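PDB 4EDP: ABC transporter, substrate-binding protein from Clostridium perfringens, which probably captures a solute outside the cell and delivers it to the membrane-embedded part of an ABC importer. Local coordinates for residues L164-I170 against P210-Y216; S140-V144 against S155-L159; D158-P162 against A207-N211. One frame throughout, in Å; residues are numbered along the deposited sequence.

Overall arrangement
All three contacts lie on one side of the chain's centre, in the lobe built round strands 135-145, 168-171, 212-216 and 233-237. Contact 2 is the most buried, a largely apolar packing of strand 135-145 against the loop segment 155-159 with no hydrogen bond across it. Contacts 1 and 3 lie farther out, each partly buried, and rely on polar bonds: backbone pairing of two parallel strands in contact 1, side-chain amide to carbonyl bonds beside a tryptophan-leucine pack in contact 3. Contacts 1 and 3 share P210 and N211; contacts 2 and 3 share D158 and L159. L159 offers its CD2 to I143 in contact 2 and its carbonyl O to N211 ND2 in contact 3.

Contact 1: L164-I170 against P210-Y216; sequences LKNKIAI and PNVVKTY
With chi1 at -65° the CG of N211 stands beside its own backbone N, and the nearly flat chi2 of -4° aims OD1 at the K165 side of the turn L164-K167. There one water bridges the side chains, donating to N211 OD1 (2.7 Å) and accepting from K165 NZ (2.9 Å); N211 ND2 is bonded to L159 O and K161 O. The CB of N211 rests 3.2 Å from L164 O. Around this type II turn the backbone takes over: N166 N bonds P210 O, and I168 N bonds N211 O, each at 2.9 Å. Parallel pairing follows, with V213 N to I168 O at 2.8 Å and Y216 N to I170 O at 2.9 Å; the link I170 N to K214 O is weak. On one face V212 CG2 touches both I168 CG1 and I170 CD1 (4.0 Å to the latter), under helix 332-350, whose W346 and M350 meet I170. On the other, A169 CB nears Y216 CD2, beside L222 of helix 219-227. Two backbone donors, I168 N and, weakly, K167 N, share N211 O; the parallel pair is thus tied mainly through its backbone, while K165 and N211 meet through water.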
loop_
_atom_site.group_PDB
_atom_site.type_symbol
_atom_site.label_atom_id
_atom_site.label_comp_id
_atom_site.label_asym_id
_atom_site.label_seq_id
_atom_site.Cartn_x
_atom_site.Cartn_y
_atom_site.Cartn_z
ATOM N N LEU A 164 20.585 -16.573 9.719
ATOM C CA LEU A 164 19.140 -16.671 9.492
ATOM C C LEU A 164 18.678 -17.824 8.585
ATOM O O LEU A 164 17.566 -17.769 8.050
ATOM C CB LEU A 164 18.601 -15.340 8.988
ATOM C CG LEU A 164 18.578 -14.189 9.994
ATOM C CD1 LEU A 164 18.323 -12.860 9.301
ATOM C CD2 LEU A 164 17.536 -14.437 11.084
ATOM N N LYS A 165 19.511 -18.856 8.406
ATOM C CA LYS A 165 19.102 -20.024 7.602
ATOM C C LYS A 165 17.764 -20.533 8.112
ATOM O O LYS A 165 17.600 -20.730 9.318
ATOM C CB LYS A 165 20.039 -21.217 7.739
ATOM C CG LYS A 165 21.485 -21.050 7.442
ATOM C CD LYS A 165 21.731 -20.655 6.041
ATOM C CE LYS A 165 23.238 -20.729 5.721
ATOM N NZ LYS A 165 23.552 -20.146 4.384
ATOM N N ASN A 166 16.815 -20.746 7.204
ATOM C CA ASN A 166 15.516 -21.294 7.547
ATOM C C ASN A 166 14.802 -20.478 8.637
ATOM O O ASN A 166 14.121 -21.061 9.473
ATOM C CB ASN A 166 15.683 -22.731 8.081
ATOM C CG ASN A 166 16.605 -23.595 7.229
ATOM O OD1 ASN A 166 17.537 -24.230 7.757
ATOM N ND2 ASN A 166 16.357 -23.640 5.927
ATOM N N LYS A 167 14.923 -19.152 8.629
ATOM C CA LYS A 167 14.289 -18.351 9.713
ATOM C C LYS A 167 13.498 -17.112 9.292
ATOM O O LYS A 167 13.004 -16.395 10.159
ATOM C CB LYS A 167 15.358 -17.946 10.728
ATOM C CG LYS A 167 15.860 -19.055 11.599
ATOM C CD LYS A 167 16.895 -18.539 12.580
ATOM C CE LYS A 167 17.058 -19.483 13.766
ATOM N NZ LYS A 167 17.359 -20.869 13.368
ATOM N N ILE A 168 13.378 -16.817 7.994
ATOM C CA ILE A 168 12.598 -15.635 7.602
ATOM C C ILE A 168 11.457 -15.919 6.634
ATOM O O ILE A 168 11.444 -16.930 5.937
ATOM C CB ILE A 168 13.493 -14.486 6.974
ATOM C CG1 ILE A 168 13.837 -14.723 5.509
ATOM C CG2 ILE A 168 14.774 -14.238 7.814
ATOM C CD1 ILE A 168 14.624 -13.545 4.882
ATOM N N ALA A 169 10.481 -15.014 6.634
ATOM C CA ALA A 169 9.371 -15.053 5.686
ATOM C C ALA A 169 9.348 -13.705 4.957
ATOM O O ALA A 169 9.584 -12.655 5.577
ATOM C CB ALA A 169 8.023 -15.316 6.382
ATOM N N ILE A 170 9.064 -13.746 3.661
ATOM C CA ILE A 170 8.993 -12.550 2.832
ATOM C C ILE A 170 7.682 -12.597 2.026
ATOM O O ILE A 170 7.133 -13.671 1.754
ATOM C CB ILE A 170 10.226 -12.400 1.902
ATOM C CG1 ILE A 170 10.275 -13.518 0.858
ATOM C CG2 ILE A 170 11.540 -12.374 2.747
ATOM C CD1 ILE A 170 11.514 -13.490 -0.085
ATOM N N PRO A 210 18.539 -19.487 1.076
ATOM C CA PRO A 210 18.722 -20.337 2.261
ATOM C C PRO A 210 18.031 -19.872 3.527
ATOM O O PRO A 210 17.760 -20.697 4.417
ATOM C CB PRO A 210 20.238 -20.343 2.470
ATOM C CG PRO A 210 20.799 -20.069 1.130
ATOM C CD PRO A 210 19.821 -19.116 0.465
ATOM N N ASN A 211 17.741 -18.573 3.627
ATOM C CA ASN A 211 17.090 -18.036 4.813
ATOM C C ASN A 211 15.553 -18.011 4.751
ATOM O O ASN A 211 14.882 -17.842 5.785
ATOM C CB ASN A 211 17.589 -16.603 5.021
ATOM C CG ASN A 211 19.061 -16.545 5.340
ATOM O OD1 ASN A 211 19.722 -17.585 5.484
ATOM N ND2 ASN A 211 19.595 -15.320 5.481
ATOM N N VAL A 212 14.995 -18.148 3.558
ATOM C CA VAL A 212 13.547 -18.058 3.372
ATOM C C VAL A 212 12.797 -19.368 3.623
ATOM O O VAL A 212 12.982 -20.353 2.929
ATOM C CB VAL A 212 13.212 -17.551 1.963
ATOM C CG1 VAL A 212 11.697 -17.434 1.800
ATOM C CG2 VAL A 212 13.872 -16.214 1.735
ATOM N N VAL A 213 11.963 -19.363 4.647
ATOM C CA VAL A 213 11.136 -20.507 5.013
ATOM C C VAL A 213 9.977 -20.564 4.047
ATOM O O VAL A 213 9.602 -21.640 3.553
ATOM C CB VAL A 213 10.617 -20.346 6.440
ATOM C CG1 VAL A 213 9.564 -21.396 6.755
ATOM C CG2 VAL A 213 11.780 -20.415 7.393
ATOM N N LYS A 214 9.373 -19.414 3.795
ATOM C CA LYS A 214 8.332 -19.349 2.790
ATOM C C LYS A 214 8.035 -17.927 2.375
ATOM O O LYS A 214 8.381 -16.963 3.076
ATOM C CB LYS A 214 7.036 -19.996 3.254
ATOM C CG LYS A 214 6.309 -19.228 4.327
ATOM C CD LYS A 214 4.984 -19.905 4.671
ATOM C CE LYS A 214 4.042 -19.972 3.471
ATOM N NZ LYS A 214 2.721 -20.526 3.878
ATOM N N THR A 215 7.413 -17.818 1.201
ATOM C CA THR A 215 6.951 -16.549 0.690
ATOM C C THR A 215 5.485 -16.630 1.094
ATOM O O THR A 215 4.877 -17.715 1.038
ATOM C CB THR A 215 7.192 -16.408 -0.826
ATOM O OG1 THR A 215 6.452 -17.411 -1.519
ATOM C CG2 THR A 215 8.663 -16.592 -1.147
ATOM N N TYR A 216 4.914 -15.543 1.582
ATOM C CA TYR A 216 3.549 -15.586 2.052
ATOM C C TYR A 216 2.654 -14.657 1.267
ATOM O O TYR A 216 3.101 -13.661 0.701
ATOM C CB TYR A 216 3.479 -15.251 3.549
ATOM C CG TYR A 216 3.826 -13.817 3.867
ATOM C CD1 TYR A 216 2.848 -12.833 3.858
ATOM C CD2 TYR A 216 5.121 -13.439 4.170
ATOM C CE1 TYR A 216 3.154 -11.515 4.143
ATOM C CE2 TYR A 216 5.440 -12.105 4.439
ATOM C CZ TYR A 216 4.449 -11.153 4.436
ATOM O OH TYR A 216 4.726 -9.819 4.710
HETATM O O HOH W 1 22.160 -17.626 4.312
#

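Contact 2: S140-V144 against S155-L159; sequences SIGIV and SWEDL
I143 and W156 carry this contact, the isoleucine sending its long branch from strand 135-145 along the indole of the loop residue. From CB of I143 the side chain divides. CG1, beside the backbone N at chi1 -55°, comes 3.4 Å from W156 CZ3 and 3.7 Å from W156 CE3, a close apolar approach oblique to the ring. One bond further, CD1 lies 3.8 Å from W156 CE3 and also meets the backbone, 3.5 Å from S155 O. The short branch, CG2, anti to the backbone N, meets L159 CD2 at 3.9 Å, where the two side chains come tip to tip. I143 and W156 themselves run antiparallel alongside each other, with CG1 and CD1 both against the CE3-CZ3 side of the indole. The far corner of the indole is met by I141, whose side chain runs roughly square to that of W156 and puts CD1 3.9 Å from W156 CH2. Between these two isoleucines G142 brings only backbone near the ring. No hydrogen bond spans the two segments, and the indole nitrogen W156 NE1 instead bonds G259 O. The loop is shaped from within: S155 OG accepts from D158 N in an ST motif, and S155 N in turn donates to D158 OD2 at 3.2 Å, from above the carboxylate plane. D158 OD2 also takes N154 N. In this solute-binding-protein lobe the loop after strand 135-145 folds back over that strand, with W156 between the sheet and helix 178-189. Strand 233-237 lies alongside, its V235 touching I141, W156 and L159, while I184 and E187 of helix 178-189 pack on the indole and A180 of the same helix meets I141.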
loop_
_atom_site.group_PDB
_atom_site.type_symbol
_atom_site.label_atom_id
_atom_site.label_comp_id
_atom_site.label_asym_id
_atom_site.label_seq_id
_atom_site.Cartn_x
_atom_site.Cartn_y
_atom_site.Cartn_z
ATOM N N SER A 140 2.970 0.947 5.232
ATOM C CA SER A 140 4.440 0.715 5.161
ATOM C C SER A 140 4.774 -0.688 5.613
ATOM O O SER A 140 3.903 -1.432 6.069
ATOM C CB SER A 140 5.240 1.714 5.999
ATOM O OG SER A 140 5.032 1.576 7.409
ATOM N N ILE A 141 6.047 -1.039 5.478
ATOM C CA ILE A 141 6.553 -2.325 5.918
ATOM C C ILE A 141 7.683 -2.116 6.913
ATOM O O ILE A 141 8.144 -1.000 7.125
ATOM C CB ILE A 141 7.056 -3.196 4.748
ATOM C CG1 ILE A 141 8.074 -2.430 3.895
ATOM C CG2 ILE A 141 5.851 -3.682 3.881
ATOM C CD1 ILE A 141 8.677 -3.255 2.789
ATOM N N GLY A 142 8.089 -3.204 7.542
ATOM C CA GLY A 142 9.192 -3.199 8.474
ATOM C C GLY A 142 9.662 -4.623 8.577
ATOM O O GLY A 142 9.133 -5.524 7.886
ATOM N N ILE A 143 10.687 -4.833 9.398
ATOM C CA ILE A 143 11.162 -6.186 9.663
ATOM C C ILE A 143 10.634 -6.539 11.062
ATOM O O ILE A 143 11.062 -5.977 12.082
ATOM C CB ILE A 143 12.689 -6.312 9.669
ATOM C CG1 ILE A 143 13.291 -5.779 8.357
ATOM C CG2 ILE A 143 13.071 -7.794 9.894
ATOM C CD1 ILE A 143 14.829 -5.746 8.347
ATOM N N VAL A 144 9.670 -7.441 11.113
ATOM C CA VAL A 144 9.124 -7.898 12.381
ATOM C C VAL A 144 10.094 -8.949 12.859
ATOM O O VAL A 144 10.375 -9.916 12.133
ATOM C CB VAL A 144 7.711 -8.465 12.212
ATOM C CG1 VAL A 144 7.150 -8.972 13.589
ATOM C CG2 VAL A 144 6.828 -7.399 11.596
ATOM N N SER A 155 19.126 -3.629 9.530
ATOM C CA SER A 155 18.989 -3.113 8.163
ATOM C C SER A 155 18.336 -4.173 7.277
ATOM O O SER A 155 18.238 -5.341 7.664
ATOM C CB SER A 155 20.379 -2.832 7.613
ATOM O OG SER A 155 21.085 -4.052 7.478
ATOM N N TRP A 156 17.903 -3.789 6.079
ATOM C CA TRP A 156 17.335 -4.762 5.163
ATOM C C TRP A 156 18.391 -5.810 4.784
ATOM O O TRP A 156 18.084 -7.002 4.660
ATOM C CB TRP A 156 16.849 -4.100 3.868
ATOM C CG TRP A 156 15.669 -3.167 4.007
ATOM C CD1 TRP A 156 15.652 -1.817 3.731
ATOM C CD2 TRP A 156 14.342 -3.496 4.436
ATOM N NE1 TRP A 156 14.405 -1.302 3.970
ATOM C CE2 TRP A 156 13.580 -2.306 4.394
ATOM C CE3 TRP A 156 13.717 -4.675 4.860
ATOM C CZ2 TRP A 156 12.249 -2.262 4.780
ATOM C CZ3 TRP A 156 12.397 -4.624 5.233
ATOM C CH2 TRP A 156 11.675 -3.439 5.200
ATOM N N GLU A 157 19.630 -5.354 4.607
ATOM C CA GLU A 157 20.717 -6.243 4.213
ATOM C C GLU A 157 21.001 -7.350 5.234
ATOM O O GLU A 157 21.501 -8.413 4.861
ATOM C CB GLU A 157 21.985 -5.453 3.905
ATOM C CG GLU A 157 21.841 -4.496 2.691
ATOM C CD GLU A 157 21.096 -3.178 2.930
ATOM O OE1 GLU A 157 20.700 -2.838 4.085
ATOM O OE2 GLU A 157 20.949 -2.438 1.914
ATOM N N ASP A 158 20.688 -7.093 6.503
ATOM C CA ASP A 158 20.880 -8.087 7.571
ATOM C C ASP A 158 20.028 -9.345 7.348
ATOM O O ASP A 158 20.326 -10.398 7.913
ATOM C CB ASP A 158 20.601 -7.508 8.974
ATOM C CG ASP A 158 21.674 -6.550 9.463
ATOM O OD1 ASP A 158 22.841 -6.607 9.002
ATOM O OD2 ASP A 158 21.342 -5.754 10.363
ATOM N N LEU A 159 18.979 -9.255 6.530
ATOM C CA LEU A 159 18.139 -10.432 6.244
ATOM C C LEU A 159 18.933 -11.533 5.522
ATOM O O LEU A 159 18.540 -12.694 5.544
ATOM C CB LEU A 159 16.912 -10.034 5.406
ATOM C CG LEU A 159 15.889 -9.131 6.124
ATOM C CD1 LEU A 159 14.832 -8.635 5.120
ATOM C CD2 LEU A 159 15.232 -9.846 7.310
#

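Contact 3: D158-P162 against A207-N211; sequences DLWKP and ALKPN
N211 ND2 donates to two carbonyls of the segment D158-P162, L159 O at 2.8 Å and K161 O at 2.9 Å. The bond to L159 O is the straighter one, 156° at the hydrogen, and that oxygen lies in the plane of the N211 amide. K161 O is reached less well: the donor stands above its carbonyl plane, and the oxygen is tilted from the amide plane. Both hydrogens of one amide nitrogen are thereby engaged, which fixes the flip of the amide. Beside this polar grip L208 covers a face of the W160 indole. Its CD1 sits 3.8 Å from the centroid of the five-membered ring, 10° off the normal, a CH-pi contact, and the same methyl is 3.3 Å from L159 O. L208 CB adds a touch to W160 NE1 at 3.6 Å. The leucine reaches there because CG is anti to its backbone N (chi1 -175°), and the two side chains cross at about a right angle. In the lobe's fold, this joins the short 3-10 segment that precedes strand 168-171 to the C-terminal part of helix 199-208, on the way to strand 212-216. A water ties the two backbones as well, donating to W160 O and to A207 O. Further out, W160 NE1 bonds E204 O, one turn earlier in that helix, and K188 forms a cation-pi contact with the indole. N211 N bonds L208 O, bringing the asparagine round next to the leucine, and K161 N, just past the 3-10 segment, bonds D158 O.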
loop_
_atom_site.group_PDB
_atom_site.type_symbol
_atom_site.label_atom_id
_atom_site.label_comp_id
_atom_site.label_asym_id
_atom_site.label_seq_id
_atom_site.Cartn_x
_atom_site.Cartn_y
_atom_site.Cartn_z
ATOM N N ASP A 158 20.688 -7.093 6.503
ATOM C CA ASP A 158 20.880 -8.087 7.571
ATOM C C ASP A 158 20.028 -9.345 7.348
ATOM O O ASP A 158 20.326 -10.398 7.913
ATOM C CB ASP A 158 20.601 -7.508 8.974
ATOM C CG ASP A 158 21.674 -6.550 9.463
ATOM O OD1 ASP A 158 22.841 -6.607 9.002
ATOM O OD2 ASP A 158 21.342 -5.754 10.363
ATOM N N LEU A 159 18.979 -9.255 6.530
ATOM C CA LEU A 159 18.139 -10.432 6.244
ATOM C C LEU A 159 18.933 -11.533 5.522
ATOM O O LEU A 159 18.540 -12.694 5.544
ATOM C CB LEU A 159 16.912 -10.034 5.406
ATOM C CG LEU A 159 15.889 -9.131 6.124
ATOM C CD1 LEU A 159 14.832 -8.635 5.120
ATOM C CD2 LEU A 159 15.232 -9.846 7.310
ATOM N N TRP A 160 20.047 -11.156 4.899
ATOM C CA TRP A 160 20.938 -12.091 4.202
ATOM C C TRP A 160 21.958 -12.797 5.091
ATOM O O TRP A 160 22.682 -13.669 4.614
ATOM C CB TRP A 160 21.689 -11.376 3.072
ATOM C CG TRP A 160 20.923 -11.207 1.781
ATOM C CD1 TRP A 160 21.104 -11.935 0.647
ATOM C CD2 TRP A 160 19.864 -10.271 1.487
ATOM N NE1 TRP A 160 20.227 -11.534 -0.325
ATOM C CE2 TRP A 160 19.454 -10.514 0.158
ATOM C CE3 TRP A 160 19.222 -9.267 2.210
ATOM C CZ2 TRP A 160 18.442 -9.794 -0.455
ATOM C CZ3 TRP A 160 18.221 -8.546 1.597
ATOM C CH2 TRP A 160 17.836 -8.811 0.278
ATOM N N LYS A 161 22.020 -12.452 6.370
ATOM C CA LYS A 161 22.983 -13.071 7.294
ATOM C C LYS A 161 22.847 -14.582 7.352
ATOM O O LYS A 161 21.739 -15.111 7.420
ATOM C CB LYS A 161 22.830 -12.506 8.705
ATOM C CG LYS A 161 23.400 -11.102 8.833
ATOM C CD LYS A 161 22.990 -10.387 10.101
ATOM C CE LYS A 161 23.376 -11.095 11.353
ATOM N NZ LYS A 161 23.246 -10.116 12.493
ATOM N N PRO A 162 23.980 -15.275 7.345
ATOM C CA PRO A 162 23.994 -16.741 7.378
ATOM C C PRO A 162 23.356 -17.300 8.640
ATOM O O PRO A 162 22.888 -18.438 8.639
ATOM C CB PRO A 162 25.471 -17.082 7.290
ATOM C CG PRO A 162 26.188 -15.852 7.704
ATOM C CD PRO A 162 25.338 -14.712 7.286
ATOM N N ALA A 207 20.434 -15.364 -3.662
ATOM C CA ALA A 207 21.338 -15.459 -2.528
ATOM C C ALA A 207 20.598 -15.509 -1.192
ATOM O O ALA A 207 21.126 -16.027 -0.209
ATOM C CB ALA A 207 22.350 -14.312 -2.534
ATOM N N LEU A 208 19.383 -14.975 -1.145
ATOM C CA LEU A 208 18.610 -14.972 0.104
ATOM C C LEU A 208 17.896 -16.309 0.370
ATOM O O LEU A 208 17.467 -16.575 1.500
ATOM C CB LEU A 208 17.553 -13.872 0.020
ATOM C CG LEU A 208 16.697 -13.576 1.237
ATOM C CD1 LEU A 208 17.593 -13.090 2.405
ATOM C CD2 LEU A 208 15.654 -12.515 0.872
ATOM N N LYS A 209 17.788 -17.139 -0.662
ATOM C CA LYS A 209 17.055 -18.416 -0.582
ATOM C C LYS A 209 17.281 -19.283 0.647
ATOM O O LYS A 209 16.319 -19.805 1.185
ATOM C CB LYS A 209 17.249 -19.275 -1.825
ATOM C CG LYS A 209 16.653 -18.722 -3.125
ATOM C CD LYS A 209 17.057 -19.582 -4.342
ATOM C CE LYS A 209 16.576 -21.031 -4.249
ATOM N NZ LYS A 209 15.080 -21.155 -4.153
ATOM N N PRO A 210 18.539 -19.487 1.076
ATOM C CA PRO A 210 18.722 -20.337 2.261
ATOM C C PRO A 210 18.031 -19.872 3.527
ATOM O O PRO A 210 17.760 -20.697 4.417
ATOM C CB PRO A 210 20.238 -20.343 2.470
ATOM C CG PRO A 210 20.799 -20.069 1.130
ATOM C CD PRO A 210 19.821 -19.116 0.465
ATOM N N ASN A 211 17.741 -18.573 3.627
ATOM C CA ASN A 211 17.090 -18.036 4.813
ATOM C C ASN A 211 15.553 -18.011 4.751
ATOM O O ASN A 211 14.882 -17.842 5.785
ATOM C CB ASN A 211 17.589 -16.603 5.021
ATOM C CG ASN A 211 19.061 -16.545 5.340
ATOM O OD1 ASN A 211 19.722 -17.585 5.484
ATOM N ND2 ASN A 211 19.595 -15.320 5.481
HETATM O O HOH W 2 21.782 -15.627 2.597
#